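Putative RnfG subunit of electron transport complex (Thermotoga maritima, PDB 3DCZ) probably serves as an FMN-carrying subunit of a membrane-bound complex that couples electron transfer to the translocation of ions across the membrane. Local coordinates at residues Ile50-Leu61 with Val69-Val77; Gly81-Gly89 with Val101-Met112. One frame throughout, in Å; residues are numbered along the deposited sequence.

Contact 1 of 2, residues Ile50-Leu61 with Val69-Val77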
# COMPACT_ATOMS: atom_id res chain seq x y z
N ILE A 50 -16.62 1.28 8.75
CA ILE A 50 -15.38 1.20 9.51
C ILE A 50 -14.56 2.49 9.36
O ILE A 50 -14.01 3.04 10.32
CB ILE A 50 -14.56 -0.06 9.14
CG1 ILE A 50 -15.24 -1.33 9.68
CG2 ILE A 50 -13.11 0.04 9.65
CD1 ILE A 50 -14.63 -2.59 9.09
N VAL A 51 -14.45 2.98 8.15
CA VAL A 51 -13.71 4.21 7.93
C VAL A 51 -14.36 5.38 8.69
O VAL A 51 -13.65 6.17 9.36
CB VAL A 51 -13.61 4.53 6.42
CG1 VAL A 51 -13.09 5.91 6.21
CG2 VAL A 51 -12.72 3.47 5.71
N LYS A 52 -15.68 5.51 8.59
CA LYS A 52 -16.39 6.60 9.30
C LYS A 52 -16.25 6.48 10.82
O LYS A 52 -15.98 7.46 11.51
CB LYS A 52 -17.85 6.66 8.84
CG LYS A 52 -18.00 7.43 7.50
CD LYS A 52 -19.29 7.10 6.78
CE LYS A 52 -19.49 7.98 5.54
NZ LYS A 52 -20.20 9.25 5.85
N LYS A 53 -16.41 5.28 11.34
CA LYS A 53 -16.27 5.03 12.79
C LYS A 53 -14.84 5.26 13.30
O LYS A 53 -14.62 5.76 14.39
CB LYS A 53 -16.71 3.60 13.11
CG LYS A 53 -16.63 3.20 14.58
CD LYS A 53 -17.04 1.73 14.76
CE LYS A 53 -17.04 1.31 16.23
NZ LYS A 53 -17.44 -0.13 16.41
N THR A 54 -13.85 4.87 12.51
CA THR A 54 -12.45 5.05 12.90
C THR A 54 -12.06 6.52 12.79
O THR A 54 -11.30 7.03 13.61
CB THR A 54 -11.52 4.21 12.00
OG1 THR A 54 -11.93 2.83 12.02
CG2 THR A 54 -10.08 4.29 12.46
N GLY A 55 -12.56 7.18 11.75
CA GLY A 55 -12.35 8.58 11.51
C GLY A 55 -11.80 8.78 10.11
O GLY A 55 -10.84 8.11 9.72
N ILE A 56 -12.42 9.67 9.34
CA ILE A 56 -12.04 9.90 7.96
C ILE A 56 -10.91 10.93 7.83
O ILE A 56 -10.34 11.10 6.76
CB ILE A 56 -13.27 10.36 7.10
CG1 ILE A 56 -13.02 10.25 5.59
CG2 ILE A 56 -13.62 11.80 7.45
CD1 ILE A 56 -12.47 8.99 5.00
N GLU A 57 -10.58 11.61 8.93
CA GLU A 57 -9.46 12.53 8.92
C GLU A 57 -8.17 11.82 8.55
O GLU A 57 -8.08 10.60 8.62
CB GLU A 57 -9.28 13.16 10.30
CG GLU A 57 -8.55 12.32 11.33
CD GLU A 57 -9.38 11.30 12.08
OE1 GLU A 57 -10.59 11.20 11.87
OE2 GLU A 57 -8.77 10.61 12.94
N THR A 58 -7.20 12.61 8.10
CA THR A 58 -5.82 12.12 7.92
C THR A 58 -4.94 12.84 8.91
O THR A 58 -4.93 14.07 8.94
CB THR A 58 -5.33 12.29 6.47
OG1 THR A 58 -6.15 11.47 5.61
CG2 THR A 58 -3.88 11.87 6.31
N VAL A 59 -4.24 12.04 9.72
CA VAL A 59 -3.35 12.52 10.76
C VAL A 59 -1.98 11.86 10.62
O VAL A 59 -1.87 10.76 10.09
CB VAL A 59 -3.93 12.23 12.15
CG1 VAL A 59 -5.16 13.07 12.38
CG2 VAL A 59 -4.26 10.73 12.29
N VAL A 60 -0.92 12.54 11.06
CA VAL A 60 0.40 11.90 11.08
C VAL A 60 0.48 10.86 12.20
O VAL A 60 0.23 11.17 13.40
CB VAL A 60 1.52 12.91 11.26
CG1 VAL A 60 2.89 12.19 11.43
CG2 VAL A 60 1.54 13.92 10.09
N LEU A 61 0.87 9.65 11.81
CA LEU A 61 1.22 8.61 12.81
C LEU A 61 2.67 8.61 13.22
O LEU A 61 2.99 8.54 14.41
CB LEU A 61 0.86 7.23 12.31
CG LEU A 61 -0.61 6.91 12.20
CD1 LEU A 61 -0.78 5.57 11.41
CD2 LEU A 61 -1.29 6.90 13.54
N VAL A 69 4.33 8.44 7.66
CA VAL A 69 3.21 7.51 7.71
C VAL A 69 2.01 8.20 8.33
O VAL A 69 2.11 8.87 9.36
CB VAL A 69 3.60 6.24 8.48
CG1 VAL A 69 2.37 5.34 8.69
CG2 VAL A 69 4.75 5.50 7.73
N LEU A 70 0.90 8.09 7.61
CA LEU A 70 -0.33 8.80 7.90
C LEU A 70 -1.42 7.86 8.33
O LEU A 70 -1.60 6.78 7.75
CB LEU A 70 -0.75 9.55 6.65
CG LEU A 70 0.27 10.53 6.09
CD1 LEU A 70 -0.13 10.99 4.67
CD2 LEU A 70 0.36 11.75 7.00
N GLY A 71 -2.17 8.26 9.34
CA GLY A 71 -3.28 7.44 9.85
C GLY A 71 -4.60 8.16 9.68
O GLY A 71 -4.70 9.16 8.98
N PRO A 72 -5.65 7.64 10.33
CA PRO A 72 -5.64 6.49 11.19
C PRO A 72 -5.21 5.19 10.55
O PRO A 72 -5.29 5.03 9.33
CB PRO A 72 -7.14 6.34 11.57
CG PRO A 72 -7.73 7.62 11.34
CD PRO A 72 -6.98 8.26 10.22
N LEU A 73 -4.78 4.26 11.39
CA LEU A 73 -4.56 2.89 10.97
C LEU A 73 -5.97 2.28 10.89
O LEU A 73 -6.62 2.08 11.91
CB LEU A 73 -3.72 2.17 12.02
CG LEU A 73 -3.47 0.70 11.73
CD1 LEU A 73 -2.78 0.51 10.38
CD2 LEU A 73 -2.66 0.08 12.85
N TYR A 74 -6.45 1.98 9.69
CA TYR A 74 -7.75 1.33 9.53
C TYR A 74 -7.56 -0.18 9.54
O TYR A 74 -6.70 -0.70 8.82
CB TYR A 74 -8.39 1.72 8.20
CG TYR A 74 -8.63 3.20 8.08
CD1 TYR A 74 -9.70 3.81 8.73
CD2 TYR A 74 -7.80 3.99 7.32
CE1 TYR A 74 -9.93 5.19 8.60
CE2 TYR A 74 -8.01 5.36 7.20
CZ TYR A 74 -9.08 5.97 7.83
OH TYR A 74 -9.32 7.35 7.75
N GLU A 75 -8.36 -0.87 10.35
CA GLU A 75 -8.28 -2.31 10.51
C GLU A 75 -9.51 -2.99 9.98
O GLU A 75 -10.63 -2.50 10.17
CB GLU A 75 -8.24 -2.64 11.98
CG GLU A 75 -7.04 -2.07 12.71
CD GLU A 75 -6.99 -2.55 14.14
OE1 GLU A 75 -6.47 -3.66 14.35
OE2 GLU A 75 -7.49 -1.87 15.04
N PHE A 76 -9.29 -4.13 9.33
CA PHE A 76 -10.38 -4.91 8.74
C PHE A 76 -10.09 -6.38 8.95
O PHE A 76 -8.96 -6.77 9.26
CB PHE A 76 -10.54 -4.62 7.24
CG PHE A 76 -10.66 -3.17 6.91
CD1 PHE A 76 -9.51 -2.40 6.72
CD2 PHE A 76 -11.89 -2.56 6.81
CE1 PHE A 76 -9.61 -1.04 6.41
CE2 PHE A 76 -11.99 -1.19 6.52
CZ PHE A 76 -10.85 -0.44 6.33
N VAL A 77 -11.15 -7.18 8.77
CA VAL A 77 -11.06 -8.64 8.67
C VAL A 77 -11.64 -9.03 7.32
O VAL A 77 -12.79 -8.69 6.99
CB VAL A 77 -11.81 -9.36 9.81
CG1 VAL A 77 -11.65 -10.89 9.66
CG2 VAL A 77 -11.29 -8.89 11.18
O HOH W 1 -10.34 0.52 12.17

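Contact 2 of 2, residues Gly81-Gly89 with Val101-Met112. With ACT (acetate ion), chain D.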
# COMPACT_ATOMS: atom_id res chain seq x y z
N GLY A 81 -11.14 -14.28 6.74
CA GLY A 81 -10.70 -14.26 8.13
C GLY A 81 -9.31 -13.74 8.42
O GLY A 81 -8.80 -13.93 9.51
N ARG A 82 -8.72 -13.07 7.44
CA ARG A 82 -7.38 -12.49 7.58
C ARG A 82 -7.48 -11.05 8.05
O ARG A 82 -8.39 -10.32 7.68
CB ARG A 82 -6.63 -12.55 6.24
CG ARG A 82 -6.45 -13.95 5.68
CD ARG A 82 -5.72 -13.90 4.33
NE ARG A 82 -6.61 -13.38 3.27
CZ ARG A 82 -6.21 -12.78 2.15
NH1 ARG A 82 -4.92 -12.60 1.86
NH2 ARG A 82 -7.12 -12.35 1.29
N ASN A 83 -6.51 -10.62 8.85
CA ASN A 83 -6.45 -9.23 9.29
C ASN A 83 -5.77 -8.37 8.25
O ASN A 83 -4.65 -8.65 7.83
CB ASN A 83 -5.71 -9.11 10.62
CG ASN A 83 -6.54 -9.57 11.80
OD1 ASN A 83 -7.67 -10.07 11.64
ND2 ASN A 83 -6.01 -9.40 12.98
N ALA A 84 -6.46 -7.30 7.88
CA ALA A 84 -6.00 -6.37 6.87
C ALA A 84 -5.84 -5.00 7.53
O ALA A 84 -6.57 -4.67 8.45
CB ALA A 84 -6.98 -6.33 5.73
N TYR A 85 -4.87 -4.23 7.04
CA TYR A 85 -4.55 -2.91 7.57
C TYR A 85 -4.45 -1.97 6.39
O TYR A 85 -3.79 -2.31 5.40
CB TYR A 85 -3.21 -2.98 8.32
CG TYR A 85 -3.33 -3.87 9.51
CD1 TYR A 85 -3.82 -3.35 10.72
CD2 TYR A 85 -3.11 -5.22 9.43
CE1 TYR A 85 -4.04 -4.16 11.81
CE2 TYR A 85 -3.31 -6.04 10.53
CZ TYR A 85 -3.78 -5.50 11.72
OH TYR A 85 -4.02 -6.30 12.80
N VAL A 86 -5.10 -0.81 6.48
CA VAL A 86 -4.95 0.22 5.46
C VAL A 86 -4.35 1.43 6.13
O VAL A 86 -4.79 1.88 7.18
CB VAL A 86 -6.31 0.54 4.76
CG1 VAL A 86 -6.12 1.72 3.80
CG2 VAL A 86 -6.85 -0.71 4.04
N LEU A 87 -3.31 1.94 5.49
CA LEU A 87 -2.77 3.22 5.92
C LEU A 87 -2.30 4.03 4.74
O LEU A 87 -2.48 3.62 3.59
CB LEU A 87 -1.69 3.03 7.01
CG LEU A 87 -0.39 2.31 6.65
CD1 LEU A 87 0.52 2.22 7.88
CD2 LEU A 87 -0.67 0.89 6.12
N SER A 88 -1.79 5.22 5.02
CA SER A 88 -1.36 6.13 3.99
C SER A 88 0.10 6.54 4.25
O SER A 88 0.64 6.40 5.36
CB SER A 88 -2.29 7.35 4.02
OG SER A 88 -3.57 6.98 3.49
N GLY A 89 0.72 7.13 3.24
CA GLY A 89 2.06 7.57 3.38
C GLY A 89 2.48 8.62 2.38
O GLY A 89 1.80 8.85 1.36
N VAL A 101 -2.01 5.32 -0.62
CA VAL A 101 -2.86 4.49 0.25
C VAL A 101 -2.48 3.05 -0.06
O VAL A 101 -2.24 2.70 -1.22
CB VAL A 101 -4.39 4.73 -0.04
CG1 VAL A 101 -5.24 3.82 0.83
CG2 VAL A 101 -4.71 6.25 0.17
N ALA A 102 -2.36 2.22 0.95
CA ALA A 102 -1.97 0.83 0.75
C ALA A 102 -2.63 -0.07 1.76
O ALA A 102 -2.92 0.36 2.87
CB ALA A 102 -0.45 0.67 0.80
N CYS A 103 -2.85 -1.31 1.36
CA CYS A 103 -3.44 -2.35 2.19
C CYS A 103 -2.41 -3.48 2.34
O CYS A 103 -1.88 -4.01 1.36
CB CYS A 103 -4.72 -2.93 1.55
SG CYS A 103 -5.33 -4.38 2.46
N PHE A 104 -2.13 -3.82 3.60
CA PHE A 104 -1.26 -4.91 3.97
C PHE A 104 -2.11 -5.95 4.68
O PHE A 104 -2.97 -5.61 5.49
CB PHE A 104 -0.15 -4.45 4.92
CG PHE A 104 0.81 -3.49 4.30
CD1 PHE A 104 0.54 -2.12 4.24
CD2 PHE A 104 2.02 -3.94 3.79
CE1 PHE A 104 1.42 -1.23 3.62
CE2 PHE A 104 2.94 -3.02 3.21
CZ PHE A 104 2.62 -1.66 3.13
N ILE A 105 -1.84 -7.20 4.42
CA ILE A 105 -2.55 -8.29 5.06
C ILE A 105 -1.58 -9.12 5.87
O ILE A 105 -0.53 -9.55 5.39
CB ILE A 105 -3.30 -9.15 4.03
CG1 ILE A 105 -4.36 -8.26 3.35
CG2 ILE A 105 -3.93 -10.40 4.68
CD1 ILE A 105 -4.98 -8.84 2.11
N LYS A 106 -1.97 -9.39 7.11
CA LYS A 106 -1.13 -10.11 8.04
C LYS A 106 -1.04 -11.55 7.63
O LYS A 106 -2.04 -12.24 7.38
CB LYS A 106 -1.68 -10.01 9.47
CG LYS A 106 -0.79 -10.68 10.50
CD LYS A 106 0.44 -9.84 10.84
CE LYS A 106 1.47 -10.69 11.61
NZ LYS A 106 2.88 -10.45 11.19
N THR A 107 0.22 -12.00 7.62
CA THR A 107 0.65 -13.34 7.31
C THR A 107 1.40 -13.94 8.52
O THR A 107 1.84 -13.22 9.43
CB THR A 107 1.64 -13.32 6.13
OG1 THR A 107 2.57 -12.23 6.30
CG2 THR A 107 0.87 -13.12 4.84
N GLU A 108 1.58 -15.24 8.48
CA GLU A 108 2.35 -15.99 9.49
C GLU A 108 3.53 -15.22 10.12
O GLU A 108 3.56 -15.01 11.34
CB GLU A 108 2.87 -17.28 8.87
N ASP A 109 4.49 -14.80 9.30
CA ASP A 109 5.72 -14.18 9.82
C ASP A 109 5.90 -12.70 9.43
O ASP A 109 6.98 -12.13 9.63
CB ASP A 109 6.96 -14.99 9.38
CG ASP A 109 7.04 -16.36 10.04
OD1 ASP A 109 6.56 -16.52 11.19
OD2 ASP A 109 7.59 -17.30 9.41
N GLY A 110 4.86 -12.07 8.87
CA GLY A 110 4.97 -10.66 8.54
C GLY A 110 3.68 -10.16 7.93
O GLY A 110 2.62 -10.27 8.52
N PHE A 111 3.80 -9.61 6.75
CA PHE A 111 2.68 -9.02 6.08
C PHE A 111 2.91 -9.22 4.61
O PHE A 111 4.04 -9.36 4.16
CB PHE A 111 2.62 -7.50 6.33
CG PHE A 111 2.23 -7.10 7.72
CD1 PHE A 111 0.90 -6.92 8.03
CD2 PHE A 111 3.19 -6.90 8.73
CE1 PHE A 111 0.52 -6.57 9.30
CE2 PHE A 111 2.81 -6.54 9.98
CZ PHE A 111 1.49 -6.38 10.27
N MSE A 112 1.81 -9.22 3.87
CA MSE A 112 1.89 -9.11 2.42
C MSE A 112 1.27 -7.78 2.01
O MSE A 112 0.41 -7.24 2.70
CB MSE A 112 1.22 -10.29 1.71
CG MSE A 112 -0.26 -10.25 1.72
SE MSE A 112 -1.03 -11.74 0.83
CE MSE A 112 -0.47 -13.12 1.99
C ACT D . -2.14 -9.10 13.53
O ACT D . -3.07 -8.76 12.78
OXT ACT D . -2.19 -10.30 13.88
CH3 ACT D . -1.06 -8.18 13.96
O HOH W 2 -4.45 -12.54 9.30

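Contact 1 of 2, residues Ile50-Leu61 with Val69-Val77
Y74 and T54 meet where helix 44-54 lies over Y74 and F76 of strand 67-77, and the tyrosine can be followed outward as a worked example of how a buried side chain ties a helix end to a sheet. From its CB the ring leaves with CG on the side of the backbone N (chi1 -61°), which swings it toward the end of the helix. CD1 then runs against the methyl side of T54, 3.8 Å from T54 CB, while P72 CB lies above one face of the ring near its rim. CE1 passes V51 CG1 at 4.0 Å, with G55 O near the ring plane. At the tip, OH donates to G55 O over 2.6 Å, in the carbonyl plane; G55, with positive phi, is where the chain leaves the helix.

One turn back, I50 CG2 reaches F76 CE2 at 3.5 Å, and V51 CG2 comes to the edge of the same ring. T54 OG1 donates to I50 O, sharing that acceptor with its own backbone N, and receives a bond from a water that in turn accepts from E75 N.

Beyond the helix, the chain forms a beta hairpin with the start of strand 67-77. V59 N bonds to G71 O and G71 N back to V59 O (2.6 Å), and L61 N bonds to V69 O. L61 CD1 sits tightly on G71 CA at 3.5 Å, where a side chain on the glycine would collide with the leucine. A cis peptide bond precedes P72, whose CG packs against G55 O and E57 OE2.

K24 NZ hydrogen-bonds to Y74 OH, T58 OG1 and I56 O, and its positive charge probably polarises the phenol, strengthening the bond by which the tyrosine satisfies G55 O, just past the end of the helix.

Contact 2 of 2, residues Gly81-Gly89 with Val101-Met112
Strands 83-90 and 98-107 pair as an antiparallel hairpin through Y85 with F104 and L87 with A102, the hydrogen-bonded pairs. Y85 N reaches F104 O at 2.8 Å and A102 N reaches L87 O at 3.0 Å; K106 N to N83 O, nearly straight at 174°, closes the row.

The apolar contacts fall on two faces. On one, V86 CG1 meets V101 CG1 at 3.7 Å, A84 CB lies beside I105 CG1, and the guanidinium of R82 lies with one face over I105 CD1, while its NE is salt-bridged to D80. On the other, L87 CD2 presses on F104 CD1 at 3.7 Å, and Y85 CD2 comes to the edge of the F111 ring, 3.9 Å from F111 CE1, the two side chains crossing at about a right angle. K106 CD covers one face of F111 near its rim, and bends at chi2 (76°) and chi4 (139°) bring K106 NZ to G110 O.

Polar ends gather round an acetate, probably from the crystallisation liquor: Y85 OH and N83 ND2 donate to the same oxygen, at 2.6 and 3.0 Å. A valine in place of Y85 would probably open a gap beside F111 and cost the acetate oxygen its phenol donor. The chemistry implies a hairpin zipped by backbone bonds, whose outer end offers neutral donors to a small anion.

How the contacts relate
Contacts 1 and 2 follow in series along the chain and belong to one antiparallel sheet, their centres about 13 Å apart. Strand 67-77 of contact 1 is the direct neighbour of strand 83-90 of contact 2: L70 N to S88 O and Y74 O to V86 N, both 2.8 Å, are probable hydrogen bonds, and F76 CE1 packs on V86 CG2 at 3.7 Å. Helix 188-206 touches both, through L61, V69 and L73 in contact 1 and A102, F104 and F111 in contact 2. Segment 101-112 belongs to the FMN-binding domain, but no flavin is bound, and the predicted attachment site, T185, is not modelled.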